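Local coordinates for putative uncharacterized protein PH0242 (Pyrococcus horikoshii, PDB 3VU1) that is an archaeal AglB protein, here its C-terminal globular domain, which combines several beta-rich domains with a few helices and binds a calcium ion, at residues 295-300 against 335-340; 270-275 against 484-489; 162-167 against 188-193; 105-110 against 203-208. All blocks are in the same frame, centred on the assembly; numbering follows the deposited sequence.

Contact 1 of 4, residues 295-300 against 335-340; sequences LYVYAL and QKYRFI
Leu-300 lays both of its methyl groups against Arg-338, its diagonal neighbour on the adjacent strand. CD1 meets CB of Arg-338 at 3.8 Å, while CD2 of Leu-300 sits over one face of the guanidinium, 3.8 Å from NH2. Arginine suits this place because its flat guanidinium can take a methyl on one face while NE makes a salt bridge with Glu-485; a bend at chi3 (-81°) turns the group. Ile-340 fills the other end of the same side of the sheet, its branches shared by two tyrosines. CG2 of Ile-340 touches CD1 of Tyr-296 at 3.8 Å, and CG1 lies over the face of the Tyr-298 ring, 4.2 Å from its centroid, a CH-pi contact. The Tyr-298 hydroxyl, beyond this apolar patch, bonds to Glu-480. On the reverse side Val-297 sets CG2 over the Phe-339 ring, 4.0 Å from the centroid. Paired backbone bonds hold this register: Tyr-298 N to Arg-338 O spans 2.8 Å and is nearly straight at 171°. At the far end Leu-300 O accepts Lys-336 N at 3.1 Å and, weakly, Gln-335 N. Two residues thus face one, a classic beta bulge in this antiparallel pair of the peripheral 1 domain, placed where strand 336-356 starts, next to the end of strand 293-301.

Contact 2 of 4, residues 270-275 against 484-489; sequences GKLSPG and IEVSAS
Leu-272 and Ala-488 face each other in a single backbone bridge, made by two hydrogen bonds that both use the main chain of Leu-272. Its N donates to Ser-487 O at 3.1 Å, lying in the plane of that carbonyl. The return bond, Ser-489 N to Leu-272 O, is 2.8 Å long, but the donor stands well above the carbonyl plane, 56° out of it. Weaker CA-H...O contacts accompany the pair: Ala-488 CA approaches Leu-272 O, and Lys-271 CA approaches Ser-487 O at 3.3 Å.

Apolar packing centres on Val-486. Its CG1, anti to the backbone N (chi1 179°), points at the loop and meets CG of Leu-272 at 3.9 Å, with CD1 of the leucine equally near. The Leu-272 side chain otherwise points away from this strand and is buried, as suits an apolar residue. Of the Lys-271 side chain, the aliphatic carbons do the touching: CG passes CB of Ser-487 at 4.0 Å and CD passes Ala-488 O at 3.6 Å. Ser-489 sets OG close to CA and CB of Ser-273, a plain contact.

The loop links strands 265-268 and 275-285, and Leu-272 also packs on His-277 and Leu-279 of the latter. Val-486 touches Ile-258 of strand 253-262, so the end of strand 464-487, paired with 336-356 in its own sheet, also packs on the neighbouring four-stranded sheet.

Contact 3 of 4, residues 162-167 against 188-193; sequences LECSPI and SPFPYV
Phe-190 lays one face of its ring on Cys-164 and turns an edge to the backbone of Ser-165 and Pro-166. From CB, which makes no close approach itself, the side chain leaves anti to the backbone N (chi1 -170°), and this carries the ring toward residues 164-166. CG meets CB of Cys-164 at 3.7 Å. That cysteine carbon stands almost exactly over the ring, 3.5 Å from its centroid and 4° off the normal, so every ring atom down to CZ has it as a neighbour. On the CD1 side the sulfur joins in: SG of Cys-164 lies 4.0 Å from CD1 of Phe-190 and somewhat farther from CE1, a sulfur-aromatic contact over the same face. CD2 turns to the opposite flank, where Ser-165 O and Pro-166 CA lie at the ring edge, the latter at 3.8 Å. CE2 comes beside the Pro-166 ring. CD1 of Tyr-192 covers the other face of the phenyl group, and Val-157, Ile-159 and Leu-203 also pack on this side chain, a setting that suits a large, wholly apolar residue.

Farther along, Ile-167 N donates to Tyr-192 O at 2.9 Å, though the bond is bent (133°). CD1 of Ile-167 rests on CA of Pro-191 at 3.5 Å, where Pro-191, with its restricted phi, is the centre of an inverse gamma turn.

Cys-164 is disulfide-bonded to Cys-184. The whole is an aromatic ring packed against a disulfide within the insert domain, where strands distant in the order of one mixed sheet come together.

Contact 4 of 4, residues 105-110 against 203-208; sequences GAITRK and LAYYKV
A short link between two helices, from Ala-106 to Thr-108, meets the turn that ends strand 200-205, at Lys-207 and Val-208. The link leaves helix 97-103 through a Schellman motif at Gly-105, whose positive phi favours glycine, and enters helix 109-113 with Thr-108 as N-cap. Ala-106 makes the tightest apolar contact: its CB meets CG1 of Val-208 at 3.6 Å. The chain of Lys-207, extended beyond CG, passes Ala-106 O, with CD at 3.4 Å from it, and slants across Thr-108. Its NZ comes 4.1 Å from CG2 of Thr-108 before reaching its salt-bridge partner, Glu-111. Ile-107 adds CG2, which approaches CE2 of the Tyr-205 ring at 4.3 Å. Tyr-205 OH bonds to the same Glu-111 carboxylate oxygen as Lys-207, so one oxygen gathers both, Lys-207 by a salt bridge and Tyr-205 by a hydrogen bond. The partner turn is itself closed by Val-208 N bonding to Tyr-205 O at 2.9 Å. Glu-111 OE1 accepts Thr-108 N, and the Thr-108 side chain caps a helix N-H in return, consistent with a capping box at the start of helix 109-113.

In the fold
From the N terminus, the chain first opens contact 4 at 105-110, runs through the strands of the ten-stranded mixed sheet, and closes the loop at 203-208. Contact 3 (162-167 with 188-193) nests inside that loop. The two touch where strands 192-196 and 200-205 run as sheet neighbours, so this sheet is joined to the link between helices 97-103 and 109-113. Well after both have closed, contact 2 opens at 270-275 and shuts only at 484-489, near the C terminus. Contact 1 is nested within it, and they meet across strands 336-356 and 464-487. The centres of contacts 1 and 3 are about 49 Å apart, on opposite sides of the chain's centre.

Contact 1 of 4, residues 295-300 against 335-340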
loop_
_atom_site.group_PDB
_atom_site.type_symbol
_atom_site.label_atom_id
_atom_site.label_comp_id
_atom_site.label_asym_id
_atom_site.label_seq_id
_atom_site.Cartn_x
_atom_site.Cartn_y
_atom_site.Cartn_z
ATOM N N LEU A 295 14.220 -13.214 12.223
ATOM C CA LEU A 295 13.755 -12.084 13.029
ATOM C C LEU A 295 14.856 -11.476 13.910
ATOM O O LEU A 295 15.626 -12.204 14.558
ATOM C CB LEU A 295 12.593 -12.504 13.900
ATOM C CG LEU A 295 11.470 -13.203 13.165
ATOM C CD1 LEU A 295 10.417 -13.721 14.136
ATOM C CD2 LEU A 295 10.852 -12.252 12.158
ATOM N N TYR A 296 14.933 -10.145 13.938
ATOM C CA TYR A 296 15.847 -9.476 14.862
ATOM C C TYR A 296 15.176 -8.401 15.666
ATOM O O TYR A 296 14.069 -7.957 15.349
ATOM C CB TYR A 296 16.983 -8.815 14.131
ATOM C CG TYR A 296 17.797 -9.740 13.295
ATOM C CD1 TYR A 296 17.443 -10.001 11.973
ATOM C CD2 TYR A 296 18.950 -10.341 13.807
ATOM C CE1 TYR A 296 18.213 -10.828 11.184
ATOM C CE2 TYR A 296 19.737 -11.175 13.021
ATOM C CZ TYR A 296 19.360 -11.409 11.713
ATOM O OH TYR A 296 20.101 -12.239 10.930
ATOM N N VAL A 297 15.861 -7.996 16.725
ATOM C CA VAL A 297 15.574 -6.743 17.400
ATOM C C VAL A 297 16.869 -5.921 17.369
ATOM O O VAL A 297 17.962 -6.421 17.719
ATOM C CB VAL A 297 15.045 -6.976 18.836
ATOM C CG1 VAL A 297 14.803 -5.655 19.549
ATOM C CG2 VAL A 297 13.738 -7.759 18.805
ATOM N N TYR A 298 16.767 -4.693 16.877
ATOM C CA TYR A 298 17.890 -3.759 16.914
ATOM C C TYR A 298 17.608 -2.754 18.023
ATOM O O TYR A 298 16.604 -2.032 17.968
ATOM C CB TYR A 298 18.033 -2.999 15.588
ATOM C CG TYR A 298 18.452 -3.791 14.356
ATOM C CD1 TYR A 298 18.629 -5.175 14.408
ATOM C CD2 TYR A 298 18.629 -3.150 13.117
ATOM C CE1 TYR A 298 18.999 -5.896 13.282
ATOM C CE2 TYR A 298 18.993 -3.870 11.985
ATOM C CZ TYR A 298 19.182 -5.246 12.069
ATOM O OH TYR A 298 19.547 -6.002 10.958
ATOM N N ALA A 299 18.473 -2.711 19.030
ATOM C CA ALA A 299 18.402 -1.660 20.054
ATOM C C ALA A 299 19.013 -0.394 19.492
ATOM O O ALA A 299 20.089 -0.427 18.891
ATOM C CB ALA A 299 19.145 -2.078 21.316
ATOM N N LEU A 300 18.340 0.723 19.710
ATOM C CA LEU A 300 18.787 1.986 19.154
ATOM C C LEU A 300 18.802 3.108 20.157
ATOM O O LEU A 300 17.830 3.305 20.889
ATOM C CB LEU A 300 17.885 2.410 17.981
ATOM C CG LEU A 300 18.129 1.828 16.591
ATOM C CD1 LEU A 300 17.238 0.621 16.406
ATOM C CD2 LEU A 300 17.813 2.872 15.534
ATOM N N GLN A 335 17.067 3.631 23.771
ATOM C CA GLN A 335 15.922 4.520 23.593
ATOM C C GLN A 335 14.721 3.813 22.961
ATOM O O GLN A 335 13.596 4.038 23.379
ATOM C CB GLN A 335 16.293 5.762 22.779
ATOM C CG GLN A 335 15.078 6.650 22.509
ATOM C CD GLN A 335 15.363 7.856 21.638
ATOM O OE1 GLN A 335 14.472 8.676 21.419
ATOM N NE2 GLN A 335 16.602 7.994 21.155
ATOM N N LYS A 336 14.961 2.975 21.954
ATOM C CA LYS A 336 13.869 2.282 21.288
ATOM C C LYS A 336 14.297 0.946 20.684
ATOM O O LYS A 336 15.490 0.701 20.498
ATOM C CB LYS A 336 13.230 3.166 20.220
ATOM C CG LYS A 336 14.155 3.589 19.098
ATOM C CD LYS A 336 13.348 4.301 18.030
ATOM C CE LYS A 336 14.246 4.949 16.988
ATOM N NZ LYS A 336 13.391 5.690 16.018
ATOM N N TYR A 337 13.316 0.082 20.402
ATOM C CA TYR A 337 13.589 -1.221 19.758
ATOM C C TYR A 337 12.956 -1.330 18.367
ATOM O O TYR A 337 11.780 -0.985 18.154
ATOM C CB TYR A 337 13.197 -2.418 20.649
ATOM C CG TYR A 337 13.677 -2.285 22.076
ATOM C CD1 TYR A 337 12.807 -1.870 23.081
ATOM C CD2 TYR A 337 14.998 -2.552 22.421
ATOM C CE1 TYR A 337 13.224 -1.734 24.390
ATOM C CE2 TYR A 337 15.432 -2.417 23.730
ATOM C CZ TYR A 337 14.535 -2.004 24.711
ATOM O OH TYR A 337 14.935 -1.854 26.022
ATOM N N ARG A 338 13.760 -1.789 17.420
ATOM C CA ARG A 338 13.274 -1.989 16.070
ATOM C C ARG A 338 13.263 -3.479 15.733
ATOM O O ARG A 338 14.297 -4.148 15.737
ATOM C CB ARG A 338 14.123 -1.190 15.063
ATOM C CG ARG A 338 13.534 -1.102 13.665
ATOM C CD ARG A 338 14.519 -0.457 12.721
ATOM N NE ARG A 338 14.472 0.983 12.854
ATOM C CZ ARG A 338 15.453 1.805 12.507
ATOM N NH1 ARG A 338 16.588 1.315 12.007
ATOM N NH2 ARG A 338 15.297 3.115 12.679
ATOM N N PHE A 339 12.074 -3.981 15.442
ATOM C CA PHE A 339 11.905 -5.339 14.967
ATOM C C PHE A 339 12.179 -5.442 13.455
ATOM O O PHE A 339 11.598 -4.710 12.652
ATOM C CB PHE A 339 10.508 -5.834 15.350
ATOM C CG PHE A 339 10.318 -5.974 16.841
ATOM C CD1 PHE A 339 10.285 -4.847 17.669
ATOM C CD2 PHE A 339 10.203 -7.228 17.427
ATOM C CE1 PHE A 339 10.122 -4.965 19.039
ATOM C CE2 PHE A 339 10.047 -7.350 18.804
ATOM C CZ PHE A 339 10.005 -6.220 19.607
ATOM N N ILE A 340 13.107 -6.322 13.096
ATOM C CA ILE A 340 13.504 -6.551 11.707
ATOM C C ILE A 340 13.160 -7.951 11.190
ATOM O O ILE A 340 13.428 -8.952 11.853
ATOM C CB ILE A 340 15.019 -6.276 11.502
ATOM C CG1 ILE A 340 15.253 -4.835 11.049
ATOM C CG2 ILE A 340 15.577 -7.119 10.378
ATOM C CD1 ILE A 340 14.818 -3.818 12.055
#

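Contact 2 of 4, residues 270-275 against 484-489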
loop_
_atom_site.group_PDB
_atom_site.type_symbol
_atom_site.label_atom_id
_atom_site.label_comp_id
_atom_site.label_asym_id
_atom_site.label_seq_id
_atom_site.Cartn_x
_atom_site.Cartn_y
_atom_site.Cartn_z
ATOM N N GLY A 270 2.423 -1.081 24.842
ATOM C CA GLY A 270 2.914 0.070 24.098
ATOM C C GLY A 270 4.415 -0.044 24.256
ATOM O O GLY A 270 5.022 -0.876 23.611
ATOM N N LYS A 271 5.003 0.735 25.165
ATOM C CA LYS A 271 6.436 0.654 25.496
ATOM C C LYS A 271 6.874 -0.708 26.060
ATOM O O LYS A 271 6.057 -1.480 26.548
ATOM C CB LYS A 271 6.820 1.777 26.465
ATOM C CG LYS A 271 6.573 3.175 25.900
ATOM C CD LYS A 271 7.149 4.268 26.795
ATOM C CE LYS A 271 6.962 5.671 26.215
ATOM N NZ LYS A 271 5.575 6.181 26.421
ATOM N N LEU A 272 8.171 -0.996 25.955
ATOM C CA LEU A 272 8.784 -2.194 26.517
ATOM C C LEU A 272 9.984 -1.825 27.411
ATOM O O LEU A 272 10.811 -0.990 27.047
ATOM C CB LEU A 272 9.254 -3.138 25.403
ATOM C CG LEU A 272 8.235 -4.021 24.680
ATOM C CD1 LEU A 272 8.891 -4.668 23.465
ATOM C CD2 LEU A 272 7.650 -5.097 25.592
ATOM N N SER A 273 10.077 -2.456 28.577
ATOM C CA SER A 273 11.209 -2.253 29.494
ATOM C C SER A 273 12.390 -3.079 29.042
ATOM O O SER A 273 12.205 -4.141 28.458
ATOM C CB SER A 273 10.819 -2.722 30.892
ATOM O OG SER A 273 10.585 -4.128 30.901
ATOM N N PRO A 274 13.617 -2.629 29.334
ATOM C CA PRO A 274 14.758 -3.569 29.165
ATOM C C PRO A 274 14.556 -4.776 30.096
ATOM O O PRO A 274 13.782 -4.670 31.037
ATOM C CB PRO A 274 15.971 -2.749 29.630
ATOM C CG PRO A 274 15.522 -1.313 29.601
ATOM C CD PRO A 274 14.033 -1.294 29.812
ATOM N N GLY A 275 15.237 -5.892 29.848
ATOM C CA GLY A 275 15.050 -7.114 30.620
ATOM C C GLY A 275 14.404 -8.193 29.757
ATOM O O GLY A 275 14.137 -7.964 28.561
ATOM N N ILE A 484 8.240 -2.869 13.019
ATOM C CA ILE A 484 7.658 -1.967 14.036
ATOM C C ILE A 484 8.819 -1.398 14.840
ATOM O O ILE A 484 9.872 -2.031 14.947
ATOM C CB ILE A 484 6.645 -2.680 14.984
ATOM C CG1 ILE A 484 5.791 -1.651 15.768
ATOM C CG2 ILE A 484 7.382 -3.680 15.890
ATOM C CD1 ILE A 484 4.531 -2.174 16.451
ATOM N N GLU A 485 8.622 -0.185 15.354
ATOM C CA GLU A 485 9.514 0.440 16.341
ATOM C C GLU A 485 8.775 0.638 17.664
ATOM O O GLU A 485 7.678 1.209 17.710
ATOM C CB GLU A 485 10.032 1.769 15.836
ATOM C CG GLU A 485 10.848 1.614 14.578
ATOM C CD GLU A 485 11.597 2.881 14.195
ATOM O OE1 GLU A 485 10.971 3.971 14.211
ATOM O OE2 GLU A 485 12.808 2.777 13.874
ATOM N N VAL A 486 9.371 0.131 18.735
ATOM C CA VAL A 486 8.778 0.207 20.071
ATOM C C VAL A 486 9.737 0.995 20.955
ATOM O O VAL A 486 10.940 0.652 21.056
ATOM C CB VAL A 486 8.533 -1.208 20.666
ATOM C CG1 VAL A 486 7.948 -1.124 22.070
ATOM C CG2 VAL A 486 7.589 -1.997 19.776
ATOM N N SER A 487 9.218 2.063 21.567
ATOM C CA SER A 487 9.990 2.842 22.547
ATOM C C SER A 487 10.271 2.000 23.765
ATOM O O SER A 487 9.401 1.211 24.199
ATOM C CB SER A 487 9.206 4.045 23.011
ATOM O OG SER A 487 9.050 4.959 21.959
ATOM N N ALA A 488 11.471 2.158 24.322
ATOM C CA ALA A 488 11.747 1.592 25.636
ATOM C C ALA A 488 11.043 2.388 26.757
ATOM O O ALA A 488 10.712 3.559 26.610
ATOM C CB ALA A 488 13.239 1.494 25.868
ATOM N N SER A 489 10.761 1.737 27.865
ATOM C CA SER A 489 10.206 2.444 29.013
ATOM C C SER A 489 11.364 2.924 29.887
ATOM O O SER A 489 12.472 2.363 29.795
ATOM C CB SER A 489 9.293 1.511 29.798
ATOM O OG SER A 489 10.038 0.429 30.334
#

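Contact 3 of 4, residues 162-167 against 188-193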
loop_
_atom_site.group_PDB
_atom_site.type_symbol
_atom_site.label_atom_id
_atom_site.label_comp_id
_atom_site.label_asym_id
_atom_site.label_seq_id
_atom_site.Cartn_x
_atom_site.Cartn_y
_atom_site.Cartn_z
ATOM N N LEU A 162 -35.384 15.267 -2.437
ATOM C CA LEU A 162 -35.522 13.885 -1.941
ATOM C C LEU A 162 -34.608 13.587 -0.765
ATOM O O LEU A 162 -33.487 14.078 -0.693
ATOM C CB LEU A 162 -35.366 12.833 -3.072
ATOM C CG LEU A 162 -34.360 12.963 -4.251
ATOM C CD1 LEU A 162 -34.227 11.640 -5.003
ATOM C CD2 LEU A 162 -34.649 14.101 -5.247
ATOM N N GLU A 163 -35.119 12.829 0.189
ATOM C CA GLU A 163 -34.343 12.422 1.350
ATOM C C GLU A 163 -33.987 10.947 1.223
ATOM O O GLU A 163 -34.805 10.145 0.761
ATOM C CB GLU A 163 -35.139 12.655 2.620
ATOM C CG GLU A 163 -34.918 11.601 3.698
ATOM C CD GLU A 163 -35.290 12.082 5.086
ATOM O OE1 GLU A 163 -35.785 11.245 5.878
ATOM O OE2 GLU A 163 -35.078 13.288 5.385
ATOM N N CYS A 164 -32.772 10.583 1.633
ATOM C CA CYS A 164 -32.286 9.228 1.383
ATOM C C CYS A 164 -31.711 8.527 2.611
ATOM O O CYS A 164 -31.097 9.152 3.482
ATOM C CB CYS A 164 -31.310 9.221 0.200
ATOM S SG CYS A 164 -31.999 9.902 -1.348
ATOM N N SER A 165 -31.939 7.220 2.679
ATOM C CA SER A 165 -31.536 6.425 3.836
ATOM C C SER A 165 -30.379 5.444 3.499
ATOM O O SER A 165 -30.603 4.435 2.824
ATOM C CB SER A 165 -32.753 5.682 4.416
ATOM O OG SER A 165 -32.418 5.039 5.642
ATOM N N PRO A 166 -29.147 5.733 3.972
ATOM C CA PRO A 166 -28.005 4.896 3.571
ATOM C C PRO A 166 -28.133 3.457 4.058
ATOM O O PRO A 166 -28.729 3.227 5.103
ATOM C CB PRO A 166 -26.791 5.586 4.215
ATOM C CG PRO A 166 -27.343 6.523 5.224
ATOM C CD PRO A 166 -28.739 6.876 4.809
ATOM N N ILE A 167 -27.601 2.506 3.286
ATOM C CA ILE A 167 -27.533 1.096 3.689
ATOM C C ILE A 167 -27.026 0.974 5.131
ATOM O O ILE A 167 -27.585 0.241 5.938
ATOM C CB ILE A 167 -26.572 0.302 2.770
ATOM C CG1 ILE A 167 -27.129 0.212 1.350
ATOM C CG2 ILE A 167 -26.304 -1.093 3.326
ATOM C CD1 ILE A 167 -26.090 -0.141 0.314
ATOM N N SER A 188 -36.944 4.943 -4.848
ATOM C CA SER A 188 -35.786 4.438 -5.597
ATOM C C SER A 188 -34.545 4.090 -4.752
ATOM O O SER A 188 -34.278 4.725 -3.730
ATOM C CB SER A 188 -35.403 5.423 -6.705
ATOM O OG SER A 188 -35.105 6.691 -6.159
ATOM N N PRO A 189 -33.770 3.083 -5.198
ATOM C CA PRO A 189 -32.582 2.568 -4.476
ATOM C C PRO A 189 -31.519 3.631 -4.141
ATOM O O PRO A 189 -31.305 4.570 -4.922
ATOM C CB PRO A 189 -31.990 1.533 -5.457
ATOM C CG PRO A 189 -32.554 1.901 -6.798
ATOM C CD PRO A 189 -33.940 2.401 -6.496
ATOM N N PHE A 190 -30.875 3.462 -2.983
ATOM C CA PHE A 190 -29.790 4.333 -2.520
ATOM C C PHE A 190 -28.682 3.460 -1.938
ATOM O O PHE A 190 -28.567 3.320 -0.703
ATOM C CB PHE A 190 -30.321 5.313 -1.469
ATOM C CG PHE A 190 -29.368 6.410 -1.095
ATOM C CD1 PHE A 190 -28.993 7.385 -2.028
ATOM C CD2 PHE A 190 -28.873 6.496 0.219
ATOM C CE1 PHE A 190 -28.126 8.420 -1.667
ATOM C CE2 PHE A 190 -27.989 7.514 0.577
ATOM C CZ PHE A 190 -27.624 8.484 -0.363
ATOM N N PRO A 191 -27.859 2.852 -2.831
ATOM C CA PRO A 191 -26.886 1.843 -2.395
ATOM C C PRO A 191 -25.576 2.488 -1.916
ATOM O O PRO A 191 -24.485 2.168 -2.410
ATOM C CB PRO A 191 -26.701 0.985 -3.644
ATOM C CG PRO A 191 -26.974 1.919 -4.784
ATOM C CD PRO A 191 -27.773 3.090 -4.286
ATOM N N TYR A 192 -25.711 3.376 -0.935
ATOM C CA TYR A 192 -24.594 4.119 -0.402
ATOM C C TYR A 192 -24.412 3.869 1.065
ATOM O O TYR A 192 -25.359 3.563 1.780
ATOM C CB TYR A 192 -24.790 5.608 -0.665
ATOM C CG TYR A 192 -24.634 5.946 -2.124
ATOM C CD1 TYR A 192 -25.709 5.828 -2.999
ATOM C CD2 TYR A 192 -23.395 6.352 -2.638
ATOM C CE1 TYR A 192 -25.562 6.114 -4.349
ATOM C CE2 TYR A 192 -23.247 6.642 -3.986
ATOM C CZ TYR A 192 -24.330 6.516 -4.835
ATOM O OH TYR A 192 -24.196 6.792 -6.176
ATOM N N VAL A 193 -23.175 4.006 1.499
ATOM C CA VAL A 193 -22.777 3.875 2.889
ATOM C C VAL A 193 -22.337 5.276 3.331
ATOM O O VAL A 193 -21.791 6.018 2.504
ATOM C CB VAL A 193 -21.614 2.842 3.024
ATOM C CG1 VAL A 193 -20.933 2.929 4.387
ATOM C CG2 VAL A 193 -22.121 1.426 2.772
#

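Contact 4 of 4, residues 105-110 against 203-208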
loop_
_atom_site.group_PDB
_atom_site.type_symbol
_atom_site.label_atom_id
_atom_site.label_comp_id
_atom_site.label_asym_id
_atom_site.label_seq_id
_atom_site.Cartn_x
_atom_site.Cartn_y
_atom_site.Cartn_z
ATOM N N GLY A 105 -11.206 -2.790 -10.798
ATOM C CA GLY A 105 -12.126 -3.921 -10.852
ATOM C C GLY A 105 -13.196 -3.899 -9.779
ATOM O O GLY A 105 -13.882 -4.896 -9.574
ATOM N N ALA A 106 -13.374 -2.749 -9.119
ATOM C CA ALA A 106 -14.412 -2.567 -8.083
ATOM C C ALA A 106 -15.828 -2.379 -8.633
ATOM O O ALA A 106 -16.801 -2.659 -7.948
ATOM C CB ALA A 106 -14.048 -1.386 -7.184
ATOM N N ILE A 107 -15.933 -1.839 -9.841
ATOM C CA ILE A 107 -17.209 -1.488 -10.442
ATOM C C ILE A 107 -17.247 -1.874 -11.930
ATOM O O ILE A 107 -16.219 -2.085 -12.570
ATOM C CB ILE A 107 -17.520 0.021 -10.321
ATOM C CG1 ILE A 107 -16.456 0.883 -11.008
ATOM C CG2 ILE A 107 -17.684 0.448 -8.872
ATOM C CD1 ILE A 107 -16.911 2.320 -11.172
ATOM N N THR A 108 -18.446 -1.962 -12.479
ATOM C CA THR A 108 -18.598 -2.265 -13.884
ATOM C C THR A 108 -18.421 -1.004 -14.738
ATOM O O THR A 108 -18.436 0.131 -14.219
ATOM C CB THR A 108 -19.973 -2.906 -14.177
ATOM O OG1 THR A 108 -21.012 -1.916 -14.106
ATOM C CG2 THR A 108 -20.243 -4.037 -13.204
ATOM N N ARG A 109 -18.269 -1.220 -16.044
ATOM C CA ARG A 109 -18.177 -0.138 -17.008
ATOM C C ARG A 109 -19.389 0.772 -16.923
ATOM O O ARG A 109 -19.255 1.998 -16.975
ATOM C CB ARG A 109 -18.042 -0.696 -18.416
ATOM C CG ARG A 109 -17.745 0.357 -19.460
ATOM C CD ARG A 109 -16.898 -0.225 -20.564
ATOM N NE ARG A 109 -17.151 0.492 -21.798
ATOM C CZ ARG A 109 -17.310 -0.095 -22.974
ATOM N NH1 ARG A 109 -17.558 0.636 -24.045
ATOM N NH2 ARG A 109 -17.244 -1.417 -23.072
ATOM N N LYS A 110 -20.560 0.154 -16.775
ATOM C CA LYS A 110 -21.822 0.877 -16.658
ATOM C C LYS A 110 -21.800 1.800 -15.455
ATOM O O LYS A 110 -22.138 2.986 -15.567
ATOM C CB LYS A 110 -22.994 -0.085 -16.534
ATOM C CG LYS A 110 -24.299 0.624 -16.293
ATOM C CD LYS A 110 -25.489 -0.301 -16.471
ATOM C CE LYS A 110 -26.750 0.466 -16.117
ATOM N NZ LYS A 110 -27.934 -0.421 -16.031
ATOM N N LEU A 203 -19.627 9.902 1.683
ATOM C CA LEU A 203 -20.697 9.149 1.046
ATOM C C LEU A 203 -20.085 8.225 -0.020
ATOM O O LEU A 203 -19.607 8.695 -1.069
ATOM C CB LEU A 203 -21.669 10.128 0.396
ATOM C CG LEU A 203 -22.979 9.602 -0.157
ATOM C CD1 LEU A 203 -23.878 9.208 0.995
ATOM C CD2 LEU A 203 -23.665 10.660 -1.027
ATOM N N ALA A 204 -20.076 6.926 0.242
ATOM C CA ALA A 204 -19.423 5.974 -0.654
ATOM C C ALA A 204 -20.394 4.956 -1.237
ATOM O O ALA A 204 -21.245 4.413 -0.545
ATOM C CB ALA A 204 -18.277 5.264 0.059
ATOM N N TYR A 205 -20.250 4.698 -2.525
ATOM C CA TYR A 205 -21.021 3.675 -3.189
ATOM C C TYR A 205 -20.618 2.334 -2.589
ATOM O O TYR A 205 -19.456 2.125 -2.217
ATOM C CB TYR A 205 -20.748 3.746 -4.684
ATOM C CG TYR A 205 -21.510 2.763 -5.508
ATOM C CD1 TYR A 205 -22.896 2.810 -5.575
ATOM C CD2 TYR A 205 -20.848 1.782 -6.239
ATOM C CE1 TYR A 205 -23.607 1.910 -6.346
ATOM C CE2 TYR A 205 -21.550 0.874 -7.015
ATOM C CZ TYR A 205 -22.930 0.953 -7.066
ATOM O OH TYR A 205 -23.644 0.070 -7.836
ATOM N N TYR A 206 -21.583 1.430 -2.476
ATOM C CA TYR A 206 -21.394 0.248 -1.625
ATOM C C TYR A 206 -20.199 -0.599 -2.037
ATOM O O TYR A 206 -19.450 -1.052 -1.185
ATOM C CB TYR A 206 -22.686 -0.584 -1.479
ATOM C CG TYR A 206 -23.037 -1.472 -2.648
ATOM C CD1 TYR A 206 -22.794 -2.853 -2.605
ATOM C CD2 TYR A 206 -23.613 -0.944 -3.799
ATOM C CE1 TYR A 206 -23.118 -3.679 -3.679
ATOM C CE2 TYR A 206 -23.946 -1.761 -4.872
ATOM C CZ TYR A 206 -23.703 -3.125 -4.809
ATOM O OH TYR A 206 -24.054 -3.925 -5.884
ATOM N N LYS A 207 -20.004 -0.761 -3.342
ATOM C CA LYS A 207 -18.889 -1.554 -3.874
ATOM C C LYS A 207 -17.491 -1.048 -3.486
ATOM O O LYS A 207 -16.512 -1.762 -3.627
ATOM C CB LYS A 207 -19.001 -1.671 -5.399
ATOM C CG LYS A 207 -20.167 -2.534 -5.865
ATOM C CD LYS A 207 -20.192 -2.686 -7.372
ATOM C CE LYS A 207 -21.344 -3.587 -7.796
ATOM N NZ LYS A 207 -21.386 -3.735 -9.281
ATOM N N VAL A 208 -17.396 0.186 -3.017
ATOM C CA VAL A 208 -16.111 0.751 -2.660
ATOM C C VAL A 208 -16.153 1.370 -1.269
ATOM O O VAL A 208 -15.215 2.069 -0.876
ATOM C CB VAL A 208 -15.606 1.785 -3.693
ATOM C CG1 VAL A 208 -15.384 1.135 -5.041
ATOM C CG2 VAL A 208 -16.569 2.962 -3.823
#